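PDB 6NAB: prolyl-tRNA synthetase from Naegleria fowleri, which probably charges tRNA(Pro) with proline, activating the amino acid with ATP as a class II aminoacyl-tRNA synthetase. Local coordinates for residues F159-E164 against S272-G277; Q144-V149 against F165-G170; T220-T225 against G236-H241; P97-V102 against L116-E121. All blocks are in the same frame, centred on the assembly; numbering follows the deposited sequence. Where two conformers were deposited one is given.

Contact 1. Residues F159-E164 against S272-G277; sequences FIRSRE and STRTLG. With AMP (adenosine monophosphate), chain M.
Ile160 and Arg274 bring the two backbones closest, their CA atoms 4.4 Å apart, where the irregular loop 159-164 passes the first turn of helix 274-283. No strand pairing joins them; Phe159 O instead receives a CA-H...O contact from Arg274 CA at 3.3 Å. Ser272 caps the turn, its OG accepting from Arg274 N, and the same hydroxyl donates to AMP N3 over 2.6 Å.

Arg274 reaches back across the loop. With CG anti to the backbone N (chi1 168°) and a bend at chi3, its guanidinium comes side-on to Ile160 O, which takes NE at 2.9 Å and NH2 at 3.1 Å. The NE bond lies in the carbonyl plane on a lone pair, whereas NH2 is tilted 23° from that plane. This two-nitrogen grip fixes the rotation of the guanidinium, and AMP N9 lies over one of its faces. Arg161 NH2 is near Arg274 NH2, but Arg161 has carboxylate partners in Glu152 and the C-terminal Tyr513.

On the helix side, Leu276 CB sits over the Phe159 ring face, 4.1 Å from its centroid. Phe159 CB lies 3.4 Å from Gly277 N, the loop packing directly on the helix backbone. A water ties Phe159 O, Ser162 OG and Thr273 OG1 together. Ser162 O accepts from AMP N6 at 3.0 Å, while Ser162 N makes a weak bond to N1. An adenine read by backbone atoms of Ser162 and the hydroxyl of Ser272, with an arginine laid against the nucleotide, is characteristic of the class II synthetase ATP site; Arg274 probably corresponds to the motif 3 arginine.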
# COMPACT_ATOMS: atom_id res chain seq x y z
N PHE B 159 8.32 0.07 -15.87
CA PHE B 159 9.00 -0.27 -14.62
C PHE B 159 10.26 0.56 -14.35
O PHE B 159 10.38 1.15 -13.27
CB PHE B 159 9.39 -1.75 -14.57
CG PHE B 159 8.22 -2.68 -14.69
CD1 PHE B 159 7.16 -2.61 -13.78
CD2 PHE B 159 8.20 -3.65 -15.68
CE1 PHE B 159 6.08 -3.49 -13.88
CE2 PHE B 159 7.12 -4.53 -15.79
CZ PHE B 159 6.05 -4.44 -14.88
N ILE B 160 11.21 0.58 -15.30
CA ILE B 160 12.49 1.25 -15.09
C ILE B 160 12.29 2.74 -14.86
O ILE B 160 12.88 3.33 -13.95
CB ILE B 160 13.45 1.00 -16.27
CG1 ILE B 160 13.75 -0.50 -16.47
CG2 ILE B 160 14.74 1.84 -16.10
CD1 ILE B 160 14.40 -1.20 -15.25
N ARG B 161 11.46 3.38 -15.69
CA ARG B 161 11.34 4.85 -15.61
C ARG B 161 9.89 5.21 -15.96
O ARG B 161 9.57 5.49 -17.12
CB ARG B 161 12.33 5.55 -16.53
CG ARG B 161 12.29 7.08 -16.42
CD ARG B 161 13.29 7.78 -17.33
NE ARG B 161 14.67 7.33 -17.10
CZ ARG B 161 15.41 7.67 -16.05
NH1 ARG B 161 14.92 8.47 -15.11
NH2 ARG B 161 16.63 7.18 -15.92
N SER B 162 9.03 5.21 -14.94
CA SER B 162 7.64 5.60 -15.12
C SER B 162 7.38 6.93 -14.41
O SER B 162 8.08 7.29 -13.46
CB SER B 162 6.68 4.50 -14.62
OG SER B 162 6.94 4.17 -13.27
N ARG B 163 6.37 7.66 -14.90
CA ARG B 163 6.08 8.97 -14.32
C ARG B 163 5.33 8.87 -13.00
O ARG B 163 5.47 9.76 -12.15
CB ARG B 163 5.34 9.83 -15.35
CG ARG B 163 6.29 10.18 -16.49
CD ARG B 163 5.77 11.15 -17.53
NE ARG B 163 6.89 11.49 -18.41
CZ ARG B 163 7.21 10.83 -19.53
NH1 ARG B 163 6.47 9.80 -19.94
NH2 ARG B 163 8.26 11.21 -20.23
N GLU B 164 4.56 7.81 -12.80
CA GLU B 164 4.12 7.41 -11.46
C GLU B 164 4.81 6.09 -11.18
O GLU B 164 4.81 5.20 -12.03
CB GLU B 164 2.60 7.25 -11.35
CG GLU B 164 2.18 6.74 -9.97
CD GLU B 164 0.68 6.44 -9.87
OE1 GLU B 164 0.02 6.25 -10.92
OE2 GLU B 164 0.16 6.40 -8.73
N SER B 272 12.18 0.99 -5.49
CA SER B 272 10.93 1.16 -6.23
C SER B 272 10.61 -0.06 -7.10
O SER B 272 11.38 -1.02 -7.18
CB SER B 272 10.97 2.40 -7.13
OG SER B 272 11.66 2.13 -8.35
N THR B 273 9.48 0.04 -7.81
CA THR B 273 9.10 -0.97 -8.80
C THR B 273 10.04 -1.02 -10.00
O THR B 273 9.85 -1.85 -10.89
CB THR B 273 7.64 -0.74 -9.26
OG1 THR B 273 7.38 0.66 -9.45
CG2 THR B 273 6.69 -1.30 -8.19
N ARG B 274 11.08 -0.17 -10.05
CA ARG B 274 12.16 -0.39 -11.01
C ARG B 274 12.73 -1.80 -10.89
O ARG B 274 13.14 -2.40 -11.90
CB ARG B 274 13.25 0.67 -10.80
CG ARG B 274 14.54 0.40 -11.54
CD ARG B 274 15.51 1.59 -11.39
NE ARG B 274 15.01 2.78 -12.06
CZ ARG B 274 15.61 3.97 -12.01
NH1 ARG B 274 16.73 4.11 -11.30
NH2 ARG B 274 15.09 5.02 -12.65
N THR B 275 12.75 -2.35 -9.67
CA THR B 275 13.18 -3.72 -9.40
C THR B 275 12.58 -4.72 -10.37
O THR B 275 13.26 -5.64 -10.83
CB THR B 275 12.79 -4.15 -7.98
OG1 THR B 275 11.38 -3.90 -7.76
CG2 THR B 275 13.63 -3.40 -6.93
N LEU B 276 11.28 -4.59 -10.65
CA LEU B 276 10.61 -5.53 -11.54
C LEU B 276 11.18 -5.46 -12.95
O LEU B 276 11.39 -6.49 -13.60
CB LEU B 276 9.11 -5.27 -11.56
CG LEU B 276 8.27 -5.90 -10.44
CD1 LEU B 276 8.66 -5.41 -9.07
CD2 LEU B 276 6.81 -5.65 -10.70
N GLY B 277 11.44 -4.25 -13.44
CA GLY B 277 12.00 -4.11 -14.77
C GLY B 277 13.38 -4.74 -14.88
O GLY B 277 13.69 -5.43 -15.86
P AMP M . 16.83 8.46 -7.02
O1P AMP M . 16.14 9.71 -6.34
O2P AMP M . 17.25 8.59 -8.52
O3P AMP M . 17.98 8.01 -6.12
O5' AMP M . 15.86 7.20 -6.96
C5' AMP M . 15.24 6.79 -5.74
C4' AMP M . 14.58 5.45 -5.89
O4' AMP M . 13.51 5.57 -6.87
C3' AMP M . 15.50 4.35 -6.41
O3' AMP M . 15.13 3.09 -5.84
C2' AMP M . 15.24 4.37 -7.92
O2' AMP M . 15.50 3.14 -8.56
C1' AMP M . 13.77 4.74 -7.99
N9 AMP M . 13.37 5.51 -9.18
C8 AMP M . 13.75 6.79 -9.50
N7 AMP M . 13.10 7.31 -10.51
C5 AMP M . 12.23 6.31 -10.89
C6 AMP M . 11.24 6.24 -11.90
N6 AMP M . 10.94 7.25 -12.71
N1 AMP M . 10.54 5.08 -12.02
C2 AMP M . 10.82 4.08 -11.18
N3 AMP M . 11.72 4.03 -10.19
C4 AMP M . 12.40 5.18 -10.10
O HOH W 1 8.08 1.60 -11.88
O HOH W 2 16.64 7.49 -12.33

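Contact 2. Residues Q144-V149 against F165-G170; sequences QWTNVV and FYWQEG. With AMP (adenosine monophosphate), chain M; PRO (proline), chain N.
Phe165 stacks one ring face on the AMP adenine in an offset fashion; in the conformer described, Val148 CG2 lies over the opposite face, 3.6 Å from the ring centroid. The same methyl meets Trp167, centred over the five-membered ring at 3.8 Å, so one valine branch packs on both aromatics. Trp167 presents its edge to the ligands, with CH2 3.5 Å from the carboxylate oxygen OXT of the bound proline. Glu169 CB backs the other face of the indole and also touches the proline ring.

Beside this wall, Gln144 and Glu169 run together, both extended beyond CG. Gln144 NE2 donates to Glu169 OE1 at 2.9 Å, in its own amide plane but from above the carboxylate plane. Ser120 gives OE1 a further bond and His171 holds OE2; Trp167 NE1 reaches OE1 and Thr146 OG1 only weakly.

On the face carrying Trp145 and Gln168, Gln168 CB sits over the six-membered ring of Trp145, 3.5 Å from the centroid, and Asp63 holds the indole NH. These side chains project from two antiparallel strands, Thr146 pairing with Trp167 through two bonds, Trp167 N to Thr146 O at 3.0 Å among them. The chemistry implies a pocket that grips adenine by stacking and meets proline with an apolar edge and the Glu169 side chain, whose negative charge the bonds from Gln144, Ser120 and His171 would probably stabilise.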
# COMPACT_ATOMS: atom_id res chain seq x y z
N GLN B 144 7.51 4.57 4.61
CA GLN B 144 6.17 4.48 4.02
C GLN B 144 6.22 3.84 2.64
O GLN B 144 7.17 4.07 1.88
CB GLN B 144 5.48 5.86 3.95
CG GLN B 144 6.23 6.95 3.18
CD GLN B 144 5.45 8.26 3.19
OE1 GLN B 144 4.59 8.45 4.04
NE2 GLN B 144 5.75 9.16 2.24
N TRP B 145 5.20 3.03 2.36
CA TRP B 145 4.97 2.41 1.04
C TRP B 145 3.96 3.26 0.30
O TRP B 145 2.78 3.28 0.66
CB TRP B 145 4.46 0.98 1.19
CG TRP B 145 5.45 0.05 1.88
CD1 TRP B 145 5.50 -0.23 3.22
CD2 TRP B 145 6.52 -0.68 1.27
NE1 TRP B 145 6.53 -1.11 3.48
CE2 TRP B 145 7.18 -1.38 2.30
CE3 TRP B 145 7.00 -0.79 -0.04
CZ2 TRP B 145 8.29 -2.21 2.06
CZ3 TRP B 145 8.11 -1.61 -0.28
CH2 TRP B 145 8.74 -2.30 0.77
N THR B 146 4.41 3.99 -0.73
CA THR B 146 3.54 4.97 -1.37
C THR B 146 3.80 5.03 -2.87
O THR B 146 4.77 4.47 -3.38
CB THR B 146 3.74 6.40 -0.80
OG1 THR B 146 5.02 6.90 -1.23
CG2 THR B 146 3.74 6.44 0.67
N ASN B 147 2.95 5.79 -3.56
CA ASN B 147 3.19 6.16 -4.94
C ASN B 147 3.82 7.56 -5.00
O ASN B 147 3.58 8.41 -4.14
CB ASN B 147 1.90 6.13 -5.77
CG ASN B 147 0.79 7.00 -5.17
OD1 ASN B 147 0.80 7.34 -3.99
ND2 ASN B 147 -0.18 7.35 -6.01
N VAL B 148 4.67 7.77 -5.99
CA VAL B 148 5.31 9.07 -6.17
C VAL B 148 5.24 9.43 -7.65
O VAL B 148 5.08 8.57 -8.52
CB VAL B 148 6.76 9.07 -5.65
CG1 VAL B 148 6.76 9.38 -4.16
CG2 VAL B 148 7.39 7.73 -5.88
N VAL B 149 5.33 10.73 -7.92
CA VAL B 149 5.17 11.29 -9.26
C VAL B 149 6.40 12.12 -9.62
O VAL B 149 6.75 13.08 -8.91
CB VAL B 149 3.89 12.15 -9.35
CG1 VAL B 149 3.80 12.85 -10.69
CG2 VAL B 149 2.61 11.28 -9.07
N PHE B 165 5.42 5.96 -10.01
CA PHE B 165 5.97 4.68 -9.59
C PHE B 165 5.68 4.48 -8.11
O PHE B 165 5.24 5.39 -7.40
CB PHE B 165 7.47 4.56 -9.93
CG PHE B 165 8.36 5.65 -9.32
CD1 PHE B 165 9.03 5.43 -8.12
CD2 PHE B 165 8.58 6.83 -9.99
CE1 PHE B 165 9.89 6.38 -7.60
CE2 PHE B 165 9.45 7.82 -9.46
CZ PHE B 165 10.09 7.59 -8.26
N TYR B 166 5.92 3.25 -7.65
CA TYR B 166 5.62 2.81 -6.31
C TYR B 166 6.93 2.43 -5.64
O TYR B 166 7.80 1.85 -6.29
CB TYR B 166 4.62 1.64 -6.33
CG TYR B 166 3.45 1.97 -7.23
CD1 TYR B 166 2.42 2.77 -6.78
CD2 TYR B 166 3.45 1.58 -8.56
CE1 TYR B 166 1.37 3.12 -7.61
CE2 TYR B 166 2.41 1.93 -9.41
CZ TYR B 166 1.38 2.70 -8.93
OH TYR B 166 0.35 3.05 -9.76
N TRP B 167 7.07 2.78 -4.37
CA TRP B 167 8.32 2.54 -3.68
C TRP B 167 8.05 2.40 -2.18
O TRP B 167 6.91 2.51 -1.72
CB TRP B 167 9.33 3.66 -4.02
CG TRP B 167 9.10 5.02 -3.36
CD1 TRP B 167 8.04 5.42 -2.57
CD2 TRP B 167 9.99 6.15 -3.43
NE1 TRP B 167 8.22 6.73 -2.15
CE2 TRP B 167 9.41 7.19 -2.66
CE3 TRP B 167 11.22 6.38 -4.07
CZ2 TRP B 167 10.02 8.45 -2.53
CZ3 TRP B 167 11.81 7.62 -3.94
CH2 TRP B 167 11.21 8.65 -3.19
N GLN B 168 9.11 2.13 -1.44
CA GLN B 168 9.20 2.53 -0.05
C GLN B 168 10.24 3.64 0.04
O GLN B 168 11.21 3.67 -0.71
CB GLN B 168 9.56 1.37 0.89
CG GLN B 168 10.86 0.61 0.56
CD GLN B 168 12.15 1.37 0.93
OE1 GLN B 168 13.17 1.26 0.24
NE2 GLN B 168 12.11 2.16 2.01
N GLU B 169 10.00 4.59 0.94
CA GLU B 169 11.00 5.58 1.30
C GLU B 169 11.15 5.57 2.82
O GLU B 169 10.15 5.68 3.55
CB GLU B 169 10.63 6.97 0.76
CG GLU B 169 9.24 7.52 1.20
CD GLU B 169 8.95 8.90 0.61
OE1 GLU B 169 7.81 9.11 0.13
OE2 GLU B 169 9.85 9.78 0.65
N GLY B 170 12.37 5.35 3.29
CA GLY B 170 12.68 5.39 4.71
C GLY B 170 13.37 6.70 5.04
O GLY B 170 14.16 7.21 4.25
P AMP M . 16.83 8.46 -7.02
O1P AMP M . 16.14 9.71 -6.34
O2P AMP M . 17.25 8.59 -8.52
O3P AMP M . 17.98 8.01 -6.12
O5' AMP M . 15.86 7.20 -6.96
C5' AMP M . 15.24 6.79 -5.74
C4' AMP M . 14.58 5.45 -5.89
O4' AMP M . 13.51 5.57 -6.87
C3' AMP M . 15.50 4.35 -6.41
O3' AMP M . 15.13 3.09 -5.84
C2' AMP M . 15.24 4.37 -7.92
O2' AMP M . 15.50 3.14 -8.56
C1' AMP M . 13.77 4.74 -7.99
N9 AMP M . 13.37 5.51 -9.18
C8 AMP M . 13.75 6.79 -9.50
N7 AMP M . 13.10 7.31 -10.51
C5 AMP M . 12.23 6.31 -10.89
C6 AMP M . 11.24 6.24 -11.90
N6 AMP M . 10.94 7.25 -12.71
N1 AMP M . 10.54 5.08 -12.02
C2 AMP M . 10.82 4.08 -11.18
N3 AMP M . 11.72 4.03 -10.19
C4 AMP M . 12.40 5.18 -10.10
N PRO N . 14.09 10.27 -1.04
CA PRO N . 15.29 9.69 -1.67
C PRO N . 15.21 9.73 -3.19
O PRO N . 16.13 9.26 -3.88
CB PRO N . 15.29 8.25 -1.15
CG PRO N . 13.83 7.96 -0.81
CD PRO N . 13.32 9.27 -0.27
OXT PRO N . 14.24 10.25 -3.76

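Contact 3. Residues T220-T225 against G236-H241; sequences TTTVET and GGTSHH. With AMP (adenosine monophosphate), chain M; PRO (proline), chain N.
His240 is held at both ring nitrogens: Thr220 OG1 lies 2.8 Å from ND1 in a hydrogen bond, and NE2 donates to the carboxylate oxygen O of the bound proline over 2.9 Å at 156°. Strands 219-227 and 232-243 form a beta hairpin of the class II catalytic domain, and the active site lies along the latter strand. Within the hairpin the two segments run antiparallel, their axes 4.7 Å apart at closest approach.

Thr220 and His240 stand side by side, pointing the same way from a non-hydrogen-bonded pair. Thr220 takes the rotamer with OG1 anti to the carbonyl carbon (chi1 -69°), which brings the hydroxyl to the edge of the imidazole while CG2 also touches ND1. Phe214 stacks on the ring, and its backbone N bonds Thr220 OG1, so the threonine that steadies the histidine is itself fixed.

On the other face, Ser239 O receives two donors from Thr221: the backbone N, tilted 34° out of the carbonyl plane, and OG1 at 2.9 Å, in that plane on a lone pair. Toward Gly236 the regular pairing gives way, as Val223 O accepts from Gly236 N at 2.8 Å while Val223 N reaches Gly237 O at 3.3 Å. Both glycines thus bond Val223, and Gly237 CA lies 3.3 Å from AMP O3'. Thr222 hands its hydroxyl to Glu224 OE2, which also has a salt bridge to Lys208. Next along the ligand side, Thr238 OG1 donates to the AMP phosphate oxygen O3P at 2.8 Å.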
# COMPACT_ATOMS: atom_id res chain seq x y z
N THR B 220 25.63 9.62 -1.55
CA THR B 220 24.63 8.66 -1.99
C THR B 220 25.33 7.34 -2.26
O THR B 220 26.37 7.31 -2.94
CB THR B 220 23.92 9.17 -3.26
OG1 THR B 220 23.11 10.32 -2.94
CG2 THR B 220 23.07 8.08 -3.91
N THR B 221 24.79 6.25 -1.70
CA THR B 221 25.23 4.90 -2.04
C THR B 221 24.17 4.22 -2.89
O THR B 221 22.99 4.56 -2.82
CB THR B 221 25.51 4.05 -0.80
OG1 THR B 221 24.27 3.77 -0.12
CG2 THR B 221 26.47 4.78 0.15
N THR B 222 24.60 3.23 -3.68
CA THR B 222 23.72 2.64 -4.68
C THR B 222 24.03 1.15 -4.83
O THR B 222 25.15 0.72 -4.59
CB THR B 222 23.91 3.35 -6.03
OG1 THR B 222 23.08 2.76 -7.02
CG2 THR B 222 25.39 3.28 -6.49
N VAL B 223 23.02 0.38 -5.24
CA VAL B 223 23.24 -0.97 -5.77
C VAL B 223 23.06 -0.88 -7.28
O VAL B 223 21.97 -0.60 -7.76
CB VAL B 223 22.30 -2.02 -5.15
CG1 VAL B 223 22.82 -2.47 -3.79
CG2 VAL B 223 20.89 -1.48 -5.04
N GLU B 224 24.15 -1.07 -8.03
CA GLU B 224 24.08 -1.01 -9.48
C GLU B 224 23.81 -2.40 -10.03
O GLU B 224 24.32 -3.40 -9.52
CB GLU B 224 25.39 -0.46 -10.05
CG GLU B 224 25.68 1.00 -9.65
CD GLU B 224 24.74 2.01 -10.33
OE1 GLU B 224 24.62 1.99 -11.56
OE2 GLU B 224 24.11 2.82 -9.61
N THR B 225 23.00 -2.46 -11.08
CA THR B 225 22.68 -3.71 -11.76
C THR B 225 23.02 -3.57 -13.23
O THR B 225 23.25 -2.47 -13.73
CB THR B 225 21.19 -4.07 -11.59
OG1 THR B 225 20.39 -3.07 -12.20
CG2 THR B 225 20.82 -4.15 -10.09
N GLY B 236 19.75 0.54 -9.12
CA GLY B 236 18.70 -0.33 -8.62
C GLY B 236 18.02 0.08 -7.32
O GLY B 236 17.03 -0.54 -6.92
N GLY B 237 18.53 1.09 -6.63
CA GLY B 237 18.01 1.47 -5.32
C GLY B 237 19.06 2.31 -4.62
O GLY B 237 20.25 2.11 -4.89
N THR B 238 18.68 3.27 -3.78
CA THR B 238 19.68 4.19 -3.25
C THR B 238 19.48 4.43 -1.76
O THR B 238 18.37 4.40 -1.24
CB THR B 238 19.70 5.56 -3.99
OG1 THR B 238 18.36 6.01 -4.21
CG2 THR B 238 20.42 5.44 -5.32
N SER B 239 20.60 4.67 -1.08
CA SER B 239 20.62 4.91 0.35
C SER B 239 21.49 6.14 0.59
O SER B 239 22.70 6.11 0.37
CB SER B 239 21.16 3.69 1.09
OG SER B 239 21.10 3.91 2.49
N HIS B 240 20.86 7.24 1.02
CA HIS B 240 21.53 8.53 1.13
C HIS B 240 21.84 8.87 2.58
O HIS B 240 21.01 8.66 3.47
CB HIS B 240 20.67 9.67 0.57
CG HIS B 240 20.02 9.37 -0.73
ND1 HIS B 240 20.72 9.24 -1.91
CD2 HIS B 240 18.71 9.19 -1.05
CE1 HIS B 240 19.87 8.97 -2.89
NE2 HIS B 240 18.65 8.95 -2.40
N HIS B 241 23.01 9.46 2.79
CA HIS B 241 23.29 10.18 4.03
C HIS B 241 23.07 11.66 3.75
O HIS B 241 23.76 12.24 2.89
CB HIS B 241 24.71 9.92 4.52
CG HIS B 241 25.05 10.68 5.77
ND1 HIS B 241 24.36 10.51 6.96
CD2 HIS B 241 26.00 11.62 6.02
CE1 HIS B 241 24.87 11.30 7.88
NE2 HIS B 241 25.86 11.99 7.34
P AMP M . 16.83 8.46 -7.02
O1P AMP M . 16.14 9.71 -6.34
O2P AMP M . 17.25 8.59 -8.52
O3P AMP M . 17.98 8.01 -6.12
O5' AMP M . 15.86 7.20 -6.96
C5' AMP M . 15.24 6.79 -5.74
C4' AMP M . 14.58 5.45 -5.89
O4' AMP M . 13.51 5.57 -6.87
C3' AMP M . 15.50 4.35 -6.41
O3' AMP M . 15.13 3.09 -5.84
C2' AMP M . 15.24 4.37 -7.92
O2' AMP M . 15.50 3.14 -8.56
C1' AMP M . 13.77 4.74 -7.99
N9 AMP M . 13.37 5.51 -9.18
C8 AMP M . 13.75 6.79 -9.50
N7 AMP M . 13.10 7.31 -10.51
C5 AMP M . 12.23 6.31 -10.89
C6 AMP M . 11.24 6.24 -11.90
N6 AMP M . 10.94 7.25 -12.71
N1 AMP M . 10.54 5.08 -12.02
C2 AMP M . 10.82 4.08 -11.18
N3 AMP M . 11.72 4.03 -10.19
C4 AMP M . 12.40 5.18 -10.10
N PRO N . 14.09 10.27 -1.04
CA PRO N . 15.29 9.69 -1.67
C PRO N . 15.21 9.73 -3.19
O PRO N . 16.13 9.26 -3.88
CB PRO N . 15.29 8.25 -1.15
CG PRO N . 13.83 7.96 -0.81
CD PRO N . 13.32 9.27 -0.27
OXT PRO N . 14.24 10.25 -3.76

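Contact 4. Residues P97-V102 against L116-E121; sequences PEVAWV and LRPTSE. With PRO (proline), chain N.
Ala100 and Leu116 meet where strand 100-105 begins and strand 108-116 ends, the single direct backbone bond running from Leu116 N to Ala100 O at 2.9 Å and 168°, while beyond it the chains part and a water fills in, accepting from Ala100 N and donating to Leu116 O at 2.6 Å.

The side chains here are apolar and touch by methyl groups. Leu116 spreads its two branches along the strand opposite: CD1 rests on Ala100 CB at 4.0 Å and CD2 on Val102 CG2 at the same distance of 4.0 Å, the valine and leucine crossing at about a right angle. Farther on, Val99 CG2 meets Pro118 CG at 4.0 Å; chi1 of 166° leaves this branch of the valine anti to the carbonyl carbon, beside the backbone N.

Strands 79-81, 108-116 and 100-105 make a small antiparallel sheet, and residues 100-102 pair with a strand of the second subunit, so the sheet continues across the dimer interface. Trp101 makes a cation-pi contact there with Lys104 of the second subunit. Past Pro118, residues 119-120 turn from this interface to the proline pocket and lead into helix 121-131. Thr119 OG1 and Glu121 OE2 both accept from the amino nitrogen N of bound proline, the glutamate at 2.7 Å. Glu121, bent at chi2, turns its other oxygen back to the threonine: Thr119 OG1 donates to OE1 over 2.7 Å, on the syn lone pair. Ser268 supplies a further bond to OE2, and Arg150 bonds Pro118 O.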
# COMPACT_ATOMS: atom_id res chain seq x y z
N PRO B 97 11.81 20.73 -12.23
CA PRO B 97 11.22 20.42 -13.55
C PRO B 97 10.34 19.18 -13.58
O PRO B 97 9.53 19.04 -14.50
CB PRO B 97 12.45 20.24 -14.46
CG PRO B 97 13.62 20.76 -13.69
CD PRO B 97 13.29 20.60 -12.25
N GLU B 98 10.46 18.28 -12.61
CA GLU B 98 9.70 17.04 -12.59
C GLU B 98 8.47 17.08 -11.68
O GLU B 98 7.80 16.05 -11.54
CB GLU B 98 10.62 15.88 -12.16
CG GLU B 98 11.75 15.59 -13.16
CD GLU B 98 12.68 14.48 -12.70
OE1 GLU B 98 13.51 14.03 -13.52
OE2 GLU B 98 12.59 14.04 -11.52
N VAL B 99 8.16 18.21 -11.06
CA VAL B 99 7.06 18.29 -10.10
C VAL B 99 5.75 18.60 -10.82
O VAL B 99 5.67 19.54 -11.62
CB VAL B 99 7.36 19.34 -9.02
CG1 VAL B 99 6.10 19.66 -8.23
CG2 VAL B 99 8.46 18.85 -8.09
N ALA B 100 4.73 17.77 -10.57
CA ALA B 100 3.39 17.97 -11.11
C ALA B 100 2.55 18.83 -10.15
O ALA B 100 2.56 18.61 -8.94
CB ALA B 100 2.69 16.62 -11.33
N TRP B 101 1.82 19.79 -10.71
CA TRP B 101 1.10 20.78 -9.93
C TRP B 101 -0.40 20.66 -10.15
O TRP B 101 -0.86 20.69 -11.29
CB TRP B 101 1.55 22.20 -10.28
CG TRP B 101 2.91 22.52 -9.79
CD1 TRP B 101 4.08 22.38 -10.48
CD2 TRP B 101 3.24 23.02 -8.50
NE1 TRP B 101 5.13 22.78 -9.68
CE2 TRP B 101 4.64 23.18 -8.46
CE3 TRP B 101 2.49 23.35 -7.37
CZ2 TRP B 101 5.30 23.66 -7.34
CZ3 TRP B 101 3.15 23.83 -6.25
CH2 TRP B 101 4.55 23.98 -6.25
N VAL B 102 -1.14 20.56 -9.05
CA VAL B 102 -2.60 20.63 -9.06
C VAL B 102 -2.98 22.10 -8.97
O VAL B 102 -2.61 22.79 -8.02
CB VAL B 102 -3.20 19.85 -7.88
CG1 VAL B 102 -4.72 20.05 -7.84
CG2 VAL B 102 -2.83 18.39 -7.95
N LEU B 116 2.32 17.43 -6.33
CA LEU B 116 2.36 16.01 -6.01
C LEU B 116 3.78 15.63 -5.60
O LEU B 116 4.76 16.07 -6.21
CB LEU B 116 1.92 15.17 -7.22
CG LEU B 116 0.55 15.49 -7.82
CD1 LEU B 116 0.24 14.51 -8.95
CD2 LEU B 116 -0.50 15.42 -6.73
N ARG B 117 3.88 14.80 -4.56
CA ARG B 117 5.17 14.45 -3.98
C ARG B 117 6.08 13.79 -5.02
O ARG B 117 5.69 12.78 -5.63
CB ARG B 117 4.99 13.53 -2.77
CG ARG B 117 4.60 12.09 -3.04
CD ARG B 117 4.38 11.26 -1.78
NE ARG B 117 3.39 10.24 -2.11
CZ ARG B 117 2.47 9.76 -1.30
NH1 ARG B 117 2.38 10.15 -0.02
NH2 ARG B 117 1.61 8.86 -1.78
N PRO B 118 7.25 14.34 -5.27
CA PRO B 118 8.27 13.60 -6.05
C PRO B 118 9.11 12.72 -5.14
O PRO B 118 9.86 11.85 -5.61
CB PRO B 118 9.10 14.73 -6.67
CG PRO B 118 9.06 15.80 -5.64
CD PRO B 118 7.68 15.73 -5.00
N THR B 119 9.03 12.99 -3.83
CA THR B 119 9.76 12.39 -2.72
C THR B 119 9.33 13.18 -1.49
O THR B 119 8.86 14.31 -1.66
CB THR B 119 11.29 12.43 -2.92
OG1 THR B 119 11.93 11.84 -1.78
CG2 THR B 119 11.80 13.87 -3.12
N SER B 120 9.47 12.65 -0.27
CA SER B 120 8.74 13.21 0.87
C SER B 120 9.61 13.93 1.90
O SER B 120 9.10 14.25 2.99
CB SER B 120 7.94 12.11 1.57
OG SER B 120 6.99 11.55 0.67
N GLU B 121 10.88 14.22 1.61
CA GLU B 121 11.70 14.98 2.57
C GLU B 121 10.98 16.25 3.05
O GLU B 121 10.87 16.50 4.25
CB GLU B 121 13.06 15.34 1.97
CG GLU B 121 14.11 14.21 1.97
CD GLU B 121 13.91 13.24 0.81
OE1 GLU B 121 13.03 13.51 -0.04
OE2 GLU B 121 14.63 12.22 0.74
N PRO N . 14.09 10.27 -1.04
CA PRO N . 15.29 9.69 -1.67
C PRO N . 15.21 9.73 -3.19
O PRO N . 16.13 9.26 -3.88
CB PRO N . 15.29 8.25 -1.15
CG PRO N . 13.83 7.96 -0.81
CD PRO N . 13.32 9.27 -0.27
OXT PRO N . 14.24 10.25 -3.76
O HOH W 3 5.33 15.61 -8.75

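Overall arrangement
Contacts 1, 2 and 3 all touch AMP, and contacts 2, 3 and 4 all touch the bound proline, so the four together line one active site. Contacts 1 and 2, with centres about 11 Å apart, join directly: Thr273 N lies 2.9 Å from Tyr166 O, and their segments alternate along the chain. Contact 2 meets contact 4 through Asn147 O and Arg117 NE at 2.7 Å. Contact 3 touches none of the others directly, though its nearest atoms come within about 4 Å of contact 1; its centre is about 21 Å from that of contact 4, yet both hold proline, one at its carboxylate and the other at its amino group. Contacts 1, 2 and 4 also reach the second subunit; contact 3 does not.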